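Local coordinates for regulatory Subunit of Protein Kinase A (cAMP-dependent) from Euglena gracilis (Euglena gracilis, PDB 6RSX), which binds cyclic AMP in two cyclic nucleotide-binding domains and, as a protein kinase A regulatory subunit, probably controls the kinase's catalytic subunit in response to that nucleotide, at residues C187-K192 with S256-L261; G203-I208 with F235-L240; K214-L219 with T249-G254. All coordinates share one frame; numbering follows the deposited sequence. Where two conformers were deposited one is given.

Contact 1: residues C187-K192 with S256-L261; sequences CTFKDK and SHCVSL
Cys187 pairs with Cys258 in the antiparallel ladder that joins strands 185-189 and 256-262 of the β-roll in the second cyclic nucleotide-binding domain. Two backbone bonds link the cysteines, Cys187 N to Cys258 O at 2.9 Å and Cys258 N to Cys187 O at 2.8 Å; Cys187 was modelled in two conformers, which makes the lean of its sulfur on Cys258 doubtful. At the next, non-hydrogen-bonded pair, Thr188 and His257 run side by side on the other face of the sheet. Thr188 OG1 lies at the edge of the imidazole, 3.4 Å from His257 CD2, and Thr188 CG2 packs beside the same corner. Asp210 takes the ND1 hydrogen bond of His257, which should fix the rotation of the ring. Phe189 and Ser256 make another hydrogen-bonded pair. With CG anti to its carbonyl carbon (chi1 -64°), the Phe189 ring extends beside Cys258, whose SG lies 5.2 Å from the ring centroid, at the edge. Met213 touches Phe189, Ser256 and Cys258 on this face. Beyond the strand, Asp191 reaches Gly254 N through OD1, while within the loop Lys192 NZ forms a salt bridge with Asp191 OD2, 2.9 Å away on its syn side.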
loop_
_atom_site.group_PDB
_atom_site.type_symbol
_atom_site.label_atom_id
_atom_site.label_comp_id
_atom_site.label_asym_id
_atom_site.label_seq_id
_atom_site.Cartn_x
_atom_site.Cartn_y
_atom_site.Cartn_z
ATOM N N CYS A 187 -12.705 4.705 -5.653
ATOM C CA CYS A 187 -14.109 4.465 -5.343
ATOM C C CYS A 187 -14.930 5.683 -5.736
ATOM O O CYS A 187 -14.466 6.821 -5.613
ATOM C CB CYS A 187 -14.316 4.124 -3.859
ATOM S SG CYS A 187 -13.238 5.025 -2.727
ATOM N N THR A 188 -16.135 5.427 -6.241
ATOM C CA THR A 188 -17.049 6.447 -6.742
ATOM C C THR A 188 -18.292 6.448 -5.867
ATOM O O THR A 188 -18.786 5.383 -5.486
ATOM C CB THR A 188 -17.437 6.186 -8.201
ATOM O OG1 THR A 188 -16.258 6.201 -9.019
ATOM C CG2 THR A 188 -18.415 7.249 -8.715
ATOM N N PHE A 189 -18.775 7.644 -5.529
ATOM C CA PHE A 189 -19.920 7.783 -4.630
ATOM C C PHE A 189 -20.974 8.687 -5.248
ATOM O O PHE A 189 -20.657 9.780 -5.729
ATOM C CB PHE A 189 -19.472 8.323 -3.279
ATOM C CG PHE A 189 -18.560 7.388 -2.547
ATOM C CD1 PHE A 189 -19.041 6.205 -2.025
ATOM C CD2 PHE A 189 -17.218 7.693 -2.391
ATOM C CE1 PHE A 189 -18.209 5.333 -1.362
ATOM C CE2 PHE A 189 -16.373 6.819 -1.710
ATOM C CZ PHE A 189 -16.867 5.636 -1.209
ATOM N N LYS A 190 -22.221 8.219 -5.238
ATOM C CA LYS A 190 -23.341 8.960 -5.794
ATOM C C LYS A 190 -23.929 9.911 -4.753
ATOM O O LYS A 190 -23.685 9.790 -3.549
ATOM C CB LYS A 190 -24.416 7.992 -6.286
ATOM C CG LYS A 190 -24.946 7.110 -5.175
ATOM C CD LYS A 190 -26.092 6.211 -5.622
ATOM C CE LYS A 190 -26.633 5.406 -4.435
ATOM N NZ LYS A 190 -27.842 4.595 -4.761
ATOM N N ASP A 191 -24.707 10.873 -5.233
ATOM C CA ASP A 191 -25.350 11.823 -4.329
ATOM C C ASP A 191 -26.064 11.098 -3.191
ATOM O O ASP A 191 -26.776 10.113 -3.409
ATOM C CB ASP A 191 -26.335 12.699 -5.108
ATOM C CG ASP A 191 -26.945 13.809 -4.246
ATOM O OD1 ASP A 191 -26.197 14.412 -3.444
ATOM O OD2 ASP A 191 -28.160 14.093 -4.386
ATOM N N LYS A 192 -25.845 11.583 -1.969
ATOM C CA LYS A 192 -26.458 11.107 -0.727
ATOM C C LYS A 192 -25.953 9.738 -0.281
ATOM O O LYS A 192 -26.471 9.185 0.701
ATOM C CB LYS A 192 -27.992 11.059 -0.818
ATOM C CG LYS A 192 -28.673 12.335 -0.354
ATOM C CD LYS A 192 -28.570 13.440 -1.383
ATOM C CE LYS A 192 -29.705 14.446 -1.209
ATOM N NZ LYS A 192 -29.832 15.344 -2.392
ATOM N N SER A 256 -18.944 11.991 -6.046
ATOM C CA SER A 256 -17.601 12.201 -5.536
ATOM C C SER A 256 -16.725 11.040 -5.967
ATOM O O SER A 256 -17.182 9.893 -6.030
ATOM C CB SER A 256 -17.586 12.306 -4.012
ATOM O OG SER A 256 -18.260 13.479 -3.618
ATOM N N HIS A 257 -15.459 11.344 -6.241
ATOM C CA HIS A 257 -14.463 10.324 -6.553
ATOM C C HIS A 257 -13.370 10.351 -5.507
ATOM O O HIS A 257 -12.800 11.412 -5.212
ATOM C CB HIS A 257 -13.869 10.523 -7.938
ATOM C CG HIS A 257 -14.888 10.446 -9.013
ATOM N ND1 HIS A 257 -15.514 11.562 -9.515
ATOM C CD2 HIS A 257 -15.417 9.383 -9.663
ATOM C CE1 HIS A 257 -16.379 11.192 -10.443
ATOM N NE2 HIS A 257 -16.335 9.876 -10.556
ATOM N N CYS A 258 -13.109 9.192 -4.925
ATOM C CA CYS A 258 -12.157 9.064 -3.844
ATOM C C CYS A 258 -11.162 7.965 -4.175
ATOM O O CYS A 258 -11.307 7.218 -5.151
ATOM C CB CYS A 258 -12.859 8.737 -2.527
ATOM S SG CYS A 258 -13.938 10.095 -1.958
ATOM N N VAL A 259 -10.132 7.883 -3.357
ATOM C CA VAL A 259 -9.347 6.660 -3.263
ATOM C C VAL A 259 -9.297 6.288 -1.793
ATOM O O VAL A 259 -9.367 7.151 -0.901
ATOM C CB VAL A 259 -7.918 6.796 -3.850
ATOM C CG1 VAL A 259 -7.958 6.734 -5.371
ATOM C CG2 VAL A 259 -7.293 8.096 -3.380
ATOM N N SER A 260 -9.184 4.990 -1.536
ATOM C CA SER A 260 -9.239 4.495 -0.173
ATOM C C SER A 260 -8.078 3.560 0.143
ATOM O O SER A 260 -7.453 2.962 -0.739
ATOM C CB SER A 260 -10.558 3.769 0.095
ATOM O OG SER A 260 -10.649 2.604 -0.683
ATOM N N LEU A 261 -7.803 3.456 1.439
ATOM C CA LEU A 261 -6.912 2.451 2.005
ATOM C C LEU A 261 -7.717 1.607 2.973
ATOM O O LEU A 261 -8.431 2.157 3.834
ATOM C CB LEU A 261 -5.736 3.089 2.741
ATOM C CG LEU A 261 -4.747 3.941 1.978
ATOM C CD1 LEU A 261 -3.732 4.489 2.951
ATOM C CD2 LEU A 261 -4.061 3.047 0.877
#

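Contact 2: residues G203-I208 with F235-L240; sequences GSFYII and FGEMSL. With CMP (adenosine-3',5'-cyclic-monophosphate), chain C.
Tyr206 CB is the bump over which the Phe235 ring lies flat, 3.3 Å from Phe235 CZ and in CH-pi contact with one face of the ring. The two rings are nearly parallel, their planes 10° apart, but slid so far that they barely overlap. Phe235 holds CG between its backbone N and carbonyl carbon (chi1 58°), which folds the ring back over strand 204-208, and Ile208 CG1 meets the ring edge, 4.0 Å from Phe235 CE1. Were Phe235 reduced to an alanine, Tyr206 CB and Ile208 CG1 would probably lose the ring that spans them. Paired backbone bonds between Tyr206 and Phe235 fix the register. Gly236 lies so close to strand 204-208 that a side chain would run into Ser204 O. The Phe205 ring presents its edge to Glu237 N, with CE1 3.6 Å from Glu237 CB, and Leu240 CD1 lies 3.8 Å from Ser204 C, against the Ser204-Phe205 peptide. This packing backs the phosphate-binding cassette: Glu237 OE1 accepts the bond from CMP O2' at 2.6 Å, Gly236 N donates to the same hydroxyl, and Ser239 OG and N both grip O1P. A water bridges Ser239 OG to Ser204 O. Val195 of strand 194-196 touches Tyr206 and Phe235, Phe266 of helix 263-269 packs on Phe205, Glu237 and Leu240, and strand 256-262 flanks strand 204-208.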
loop_
_atom_site.group_PDB
_atom_site.type_symbol
_atom_site.label_atom_id
_atom_site.label_comp_id
_atom_site.label_asym_id
_atom_site.label_seq_id
_atom_site.Cartn_x
_atom_site.Cartn_y
_atom_site.Cartn_z
ATOM N N GLY A 203 -13.587 0.921 8.681
ATOM C CA GLY A 203 -13.196 -0.032 7.675
ATOM C C GLY A 203 -12.071 0.500 6.818
ATOM O O GLY A 203 -11.045 -0.170 6.649
ATOM N N SER A 204 -12.257 1.692 6.252
ATOM C CA SER A 204 -11.295 2.260 5.320
ATOM C C SER A 204 -11.077 3.743 5.595
ATOM O O SER A 204 -11.869 4.417 6.280
ATOM C CB SER A 204 -11.744 2.060 3.867
ATOM O OG SER A 204 -11.803 0.679 3.565
ATOM N N PHE A 205 -9.981 4.230 5.027
ATOM C CA PHE A 205 -9.546 5.617 5.067
ATOM C C PHE A 205 -9.678 6.181 3.657
ATOM O O PHE A 205 -9.317 5.513 2.680
ATOM C CB PHE A 205 -8.088 5.681 5.555
ATOM C CG PHE A 205 -7.483 7.042 5.490
ATOM C CD1 PHE A 205 -7.921 8.054 6.337
ATOM C CD2 PHE A 205 -6.479 7.330 4.573
ATOM C CE1 PHE A 205 -7.357 9.329 6.280
ATOM C CE2 PHE A 205 -5.909 8.596 4.516
ATOM C CZ PHE A 205 -6.330 9.594 5.371
ATOM N N TYR A 206 -10.197 7.401 3.542
ATOM C CA TYR A 206 -10.548 7.942 2.235
ATOM C C TYR A 206 -9.875 9.278 1.997
ATOM O O TYR A 206 -9.794 10.112 2.912
ATOM C CB TYR A 206 -12.073 8.133 2.131
ATOM C CG TYR A 206 -12.811 6.834 2.213
ATOM C CD1 TYR A 206 -13.122 6.280 3.461
ATOM C CD2 TYR A 206 -13.170 6.142 1.045
ATOM C CE1 TYR A 206 -13.808 5.051 3.525
ATOM C CE2 TYR A 206 -13.843 4.948 1.106
ATOM C CZ TYR A 206 -14.156 4.415 2.351
ATOM O OH TYR A 206 -14.817 3.220 2.423
ATOM N N ILE A 207 -9.439 9.500 0.755
ATOM C CA ILE A 207 -8.980 10.812 0.299
ATOM C C ILE A 207 -9.847 11.222 -0.881
ATOM O O ILE A 207 -10.010 10.456 -1.842
ATOM C CB ILE A 207 -7.486 10.802 -0.105
ATOM C CG1 ILE A 207 -6.615 10.202 0.993
ATOM C CG2 ILE A 207 -7.006 12.225 -0.408
ATOM C CD1 ILE A 207 -6.281 8.743 0.734
ATOM N N ILE A 208 -10.380 12.441 -0.833
ATOM C CA ILE A 208 -11.250 12.919 -1.899
ATOM C C ILE A 208 -10.409 13.431 -3.063
ATOM O O ILE A 208 -9.527 14.280 -2.871
ATOM C CB ILE A 208 -12.171 14.027 -1.373
ATOM C CG1 ILE A 208 -12.948 13.479 -0.171
ATOM C CG2 ILE A 208 -13.062 14.523 -2.510
ATOM C CD1 ILE A 208 -13.605 14.569 0.673
ATOM N N PHE A 235 -10.779 11.474 5.322
ATOM C CA PHE A 235 -11.625 11.180 6.494
ATOM C C PHE A 235 -11.550 9.686 6.776
ATOM O O PHE A 235 -11.136 8.895 5.925
ATOM C CB PHE A 235 -13.080 11.603 6.244
ATOM C CG PHE A 235 -13.721 10.951 5.051
ATOM C CD1 PHE A 235 -13.613 11.534 3.767
ATOM C CD2 PHE A 235 -14.438 9.766 5.176
ATOM C CE1 PHE A 235 -14.197 10.935 2.628
ATOM C CE2 PHE A 235 -15.052 9.175 4.058
ATOM C CZ PHE A 235 -14.913 9.751 2.770
ATOM N N GLY A 236 -11.956 9.308 7.974
ATOM C CA GLY A 236 -12.002 7.908 8.339
ATOM C C GLY A 236 -10.802 7.461 9.130
ATOM O O GLY A 236 -10.714 6.279 9.489
ATOM N N GLU A 237 -9.889 8.380 9.428
ATOM C CA GLU A 237 -8.638 8.027 10.087
ATOM C C GLU A 237 -8.801 7.733 11.573
ATOM O O GLU A 237 -8.032 6.938 12.123
ATOM C CB GLU A 237 -7.616 9.148 9.889
ATOM C CG GLU A 237 -7.750 10.345 10.871
ATOM C CD GLU A 237 -8.892 11.304 10.530
ATOM O OE1 GLU A 237 -9.553 11.103 9.495
ATOM O OE2 GLU A 237 -9.130 12.265 11.314
ATOM N N MET A 238 -9.769 8.352 12.259
ATOM C CA MET A 238 -9.765 8.206 13.713
ATOM C C MET A 238 -10.184 6.799 14.135
ATOM O O MET A 238 -9.568 6.205 15.030
ATOM C CB MET A 238 -10.640 9.285 14.341
ATOM C CG MET A 238 -9.956 10.654 14.270
ATOM S SD MET A 238 -10.768 11.828 15.366
ATOM C CE MET A 238 -12.399 11.672 14.638
ATOM N N SER A 239 -11.194 6.228 13.475
ATOM C CA SER A 239 -11.580 4.863 13.802
ATOM C C SER A 239 -10.412 3.910 13.608
ATOM O O SER A 239 -10.237 2.957 14.374
ATOM C CB SER A 239 -12.774 4.426 12.952
ATOM O OG SER A 239 -12.544 4.658 11.562
ATOM N N LEU A 240 -9.596 4.152 12.582
ATOM C CA LEU A 240 -8.507 3.234 12.313
ATOM C C LEU A 240 -7.325 3.484 13.231
ATOM O O LEU A 240 -6.685 2.530 13.680
ATOM C CB LEU A 240 -8.091 3.343 10.842
ATOM C CG LEU A 240 -9.155 2.956 9.813
ATOM C CD1 LEU A 240 -8.587 3.096 8.386
ATOM C CD2 LEU A 240 -9.696 1.561 10.052
HETATM P P CMP C . -13.799 8.692 11.795
HETATM O O1P CMP C . -13.000 7.297 11.482
HETATM O O2P CMP C . -14.239 8.893 13.192
HETATM O "O5'" CMP C . -15.134 8.673 10.924
HETATM C "C5'" CMP C . -15.802 9.910 10.642
HETATM C "C4'" CMP C . -14.759 10.916 10.235
HETATM O "O4'" CMP C . -15.238 12.250 10.000
HETATM C "C3'" CMP C . -13.627 11.157 11.197
HETATM O "O3'" CMP C . -12.816 10.003 11.409
HETATM C "C2'" CMP C . -12.916 12.329 10.539
HETATM O "O2'" CMP C . -12.072 11.825 9.485
HETATM C "C1'" CMP C . -14.099 13.072 9.873
HETATM N N9 CMP C . -14.352 14.408 10.421
HETATM C C8 CMP C . -14.376 15.534 9.699
HETATM N N7 CMP C . -14.639 16.539 10.529
HETATM C C5 CMP C . -14.803 16.011 11.754
HETATM C C6 CMP C . -15.094 16.620 12.949
HETATM N N6 CMP C . -15.312 18.001 13.272
HETATM N N1 CMP C . -15.191 15.905 14.054
HETATM C C2 CMP C . -15.012 14.558 13.989
HETATM N N3 CMP C . -14.710 13.942 12.797
HETATM C C4 CMP C . -14.627 14.695 11.699
HETATM O O HOH W 1 -12.910 3.950 8.729
#

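Contact 3: residues K214-L219 with T249-G254; sequences KVNQTL and TVVSEG. With CMP (adenosine-3',5'-cyclic-monophosphate), chain C.
Lys214 sets CG anti to its carbonyl carbon (chi1 -71°) and runs extended from there, while Glu253 bends at chi2 (91°), and the two chains cross obliquely, bringing the carboxylate beside the end of the lysine. The salt bridge is long, Lys214 NZ to Glu253 OE2 at 3.5 Å, and the exact placing of the lysine end is doubtful. On the same side, Val251 CG1 packs on Lys214 CB at 3.7 Å. Asn216 and Thr249 share this face of the sheet, and Thr249 OG1 is hydrogen-bonded to Glu198 N. Underneath is an antiparallel ladder between strands 213-219 and 249-252 of the cyclic nucleotide-binding β-roll. Lys214 with Val251 and Asn216 with Thr249 are hydrogen-bonded pairs, Asn216 N reaching Thr249 O at 2.8 Å. Between them Val215 and Val250 form a non-hydrogen-bonded pair, where Val250 CA approaches Lys214 O and Val215 CA approaches Thr249 O in CA-H...O contacts. Both valines face the bound nucleotide, with their CG2 methyls 4.4 Å apart. Val215 CG2 packs against the base, 3.7 Å from CMP C8, whereas Val250 CG2 lies beside the ribose, 3.8 Å from CMP O4'. Further along, Ser252 OG donates to Gly254 O at 2.6 Å and is also hydrogen-bonded to Ser256 OG.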
loop_
_atom_site.group_PDB
_atom_site.type_symbol
_atom_site.label_atom_id
_atom_site.label_comp_id
_atom_site.label_asym_id
_atom_site.label_seq_id
_atom_site.Cartn_x
_atom_site.Cartn_y
_atom_site.Cartn_z
ATOM N N LYS A 214 -20.487 15.721 3.136
ATOM C CA LYS A 214 -20.973 16.263 4.406
ATOM C C LYS A 214 -20.530 15.348 5.539
ATOM O O LYS A 214 -20.599 14.121 5.408
ATOM C CB LYS A 214 -22.497 16.366 4.395
ATOM C CG LYS A 214 -23.059 17.450 3.504
ATOM C CD LYS A 214 -24.571 17.518 3.738
ATOM C CE LYS A 214 -25.233 18.660 2.982
ATOM N NZ LYS A 214 -26.725 18.643 3.156
ATOM N N VAL A 215 -20.101 15.949 6.658
ATOM C CA VAL A 215 -19.785 15.238 7.896
ATOM C C VAL A 215 -20.915 15.548 8.868
ATOM O O VAL A 215 -21.040 16.697 9.300
ATOM C CB VAL A 215 -18.446 15.678 8.490
ATOM C CG1 VAL A 215 -18.071 14.818 9.694
ATOM C CG2 VAL A 215 -17.306 15.567 7.404
ATOM N N ASN A 216 -21.704 14.529 9.210
ATOM C CA ASN A 216 -22.905 14.669 10.041
ATOM C C ASN A 216 -22.741 13.906 11.350
ATOM O O ASN A 216 -22.131 12.839 11.403
ATOM C CB ASN A 216 -24.130 14.135 9.299
ATOM C CG ASN A 216 -24.444 14.920 8.060
ATOM O OD1 ASN A 216 -24.073 16.096 7.943
ATOM N ND2 ASN A 216 -25.147 14.292 7.125
ATOM N N GLN A 217 -23.340 14.427 12.417
ATOM C CA GLN A 217 -23.176 13.811 13.718
ATOM C C GLN A 217 -24.491 14.009 14.454
ATOM O O GLN A 217 -25.125 15.052 14.291
ATOM C CB GLN A 217 -22.023 14.467 14.461
ATOM C CG GLN A 217 -21.539 13.809 15.717
ATOM C CD GLN A 217 -20.332 14.547 16.256
ATOM O OE1 GLN A 217 -20.431 15.719 16.616
ATOM N NE2 GLN A 217 -19.179 13.885 16.271
ATOM N N THR A 218 -24.900 12.997 15.208
ATOM C CA THR A 218 -26.140 13.074 15.977
ATOM C C THR A 218 -25.892 13.609 17.378
ATOM O O THR A 218 -24.883 13.303 18.018
ATOM C CB THR A 218 -26.803 11.705 16.076
ATOM O OG1 THR A 218 -26.002 10.852 16.903
ATOM C CG2 THR A 218 -26.924 11.095 14.707
ATOM N N LEU A 219 -26.847 14.390 17.869
ATOM C CA LEU A 219 -26.799 14.850 19.248
ATOM C C LEU A 219 -28.251 14.927 19.671
ATOM O O LEU A 219 -29.061 15.502 18.943
ATOM C CB LEU A 219 -26.123 16.215 19.377
ATOM C CG LEU A 219 -25.854 16.811 20.752
ATOM C CD1 LEU A 219 -24.923 15.918 21.551
ATOM C CD2 LEU A 219 -25.275 18.214 20.598
ATOM N N THR A 249 -20.846 10.489 10.521
ATOM C CA THR A 249 -21.259 9.947 9.245
ATOM C C THR A 249 -20.734 10.853 8.141
ATOM O O THR A 249 -20.831 12.075 8.241
ATOM C CB THR A 249 -22.782 9.834 9.208
ATOM O OG1 THR A 249 -23.175 8.972 10.280
ATOM C CG2 THR A 249 -23.265 9.256 7.886
ATOM N N VAL A 250 -20.089 10.266 7.141
ATOM C CA VAL A 250 -19.613 11.022 5.993
ATOM C C VAL A 250 -20.422 10.573 4.784
ATOM O O VAL A 250 -20.484 9.371 4.478
ATOM C CB VAL A 250 -18.098 10.840 5.796
ATOM C CG1 VAL A 250 -17.592 11.698 4.623
ATOM C CG2 VAL A 250 -17.364 11.171 7.091
ATOM N N VAL A 251 -21.040 11.537 4.094
ATOM C CA VAL A 251 -22.006 11.252 3.043
ATOM C C VAL A 251 -21.706 12.122 1.821
ATOM O O VAL A 251 -21.434 13.323 1.942
ATOM C CB VAL A 251 -23.448 11.472 3.563
ATOM C CG1 VAL A 251 -23.632 12.917 3.964
ATOM C CG2 VAL A 251 -24.473 11.050 2.543
ATOM N N SER A 252 -21.717 11.506 0.642
ATOM C CA SER A 252 -21.402 12.246 -0.568
ATOM C C SER A 252 -22.502 13.261 -0.862
ATOM O O SER A 252 -23.688 13.007 -0.633
ATOM C CB SER A 252 -21.217 11.281 -1.750
ATOM O OG SER A 252 -20.685 11.963 -2.880
ATOM N N GLU A 253 -22.094 14.436 -1.333
ATOM C CA GLU A 253 -23.008 15.494 -1.757
ATOM C C GLU A 253 -22.760 15.651 -3.250
ATOM O O GLU A 253 -21.736 16.208 -3.664
ATOM C CB GLU A 253 -22.763 16.788 -0.978
ATOM C CG GLU A 253 -23.668 17.947 -1.385
ATOM C CD GLU A 253 -24.959 18.012 -0.572
ATOM O OE1 GLU A 253 -25.721 17.014 -0.540
ATOM O OE2 GLU A 253 -25.206 19.068 0.047
ATOM N N GLY A 254 -23.679 15.137 -4.053
ATOM C CA GLY A 254 -23.386 14.966 -5.456
ATOM C C GLY A 254 -22.448 13.792 -5.630
ATOM O O GLY A 254 -22.189 13.036 -4.698
HETATM P P CMP C . -13.799 8.692 11.795
HETATM O O1P CMP C . -13.000 7.297 11.482
HETATM O O2P CMP C . -14.239 8.893 13.192
HETATM O "O5'" CMP C . -15.134 8.673 10.924
HETATM C "C5'" CMP C . -15.802 9.910 10.642
HETATM C "C4'" CMP C . -14.759 10.916 10.235
HETATM O "O4'" CMP C . -15.238 12.250 10.000
HETATM C "C3'" CMP C . -13.627 11.157 11.197
HETATM O "O3'" CMP C . -12.816 10.003 11.409
HETATM C "C2'" CMP C . -12.916 12.329 10.539
HETATM O "O2'" CMP C . -12.072 11.825 9.485
HETATM C "C1'" CMP C . -14.099 13.072 9.873
HETATM N N9 CMP C . -14.352 14.408 10.421
HETATM C C8 CMP C . -14.376 15.534 9.699
HETATM N N7 CMP C . -14.639 16.539 10.529
HETATM C C5 CMP C . -14.803 16.011 11.754
HETATM C C6 CMP C . -15.094 16.620 12.949
HETATM N N6 CMP C . -15.312 18.001 13.272
HETATM N N1 CMP C . -15.191 15.905 14.054
HETATM C C2 CMP C . -15.012 14.558 13.989
HETATM N N3 CMP C . -14.710 13.942 12.797
HETATM C C4 CMP C . -14.627 14.695 11.699
#

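From the N-terminal side, residues 187-192 open the widest loop, which contact 1 closes at 256-261; contacts 2 and 3 both fall within it. Their loops cross, because the segments alternate: 203-208, 214-219, 235-240, 249-254. Contacts 1 and 2 share one four-stranded sheet, in which strands 256-262 and 204-208 are neighbours joined by Leu261 N to Phe205 O and Ile207 N to Val259 O. Contact 3 belongs to the domain's other four-stranded sheet, 194-196, 249-252, 213-219 and 222-229, linked to contact 1 through the backbones of Lys192 and Ser252. Phe235 meets Val250 between contacts 2 and 3, and both touch the same cyclic AMP, one at ribose and phosphate, the other at base and ribose.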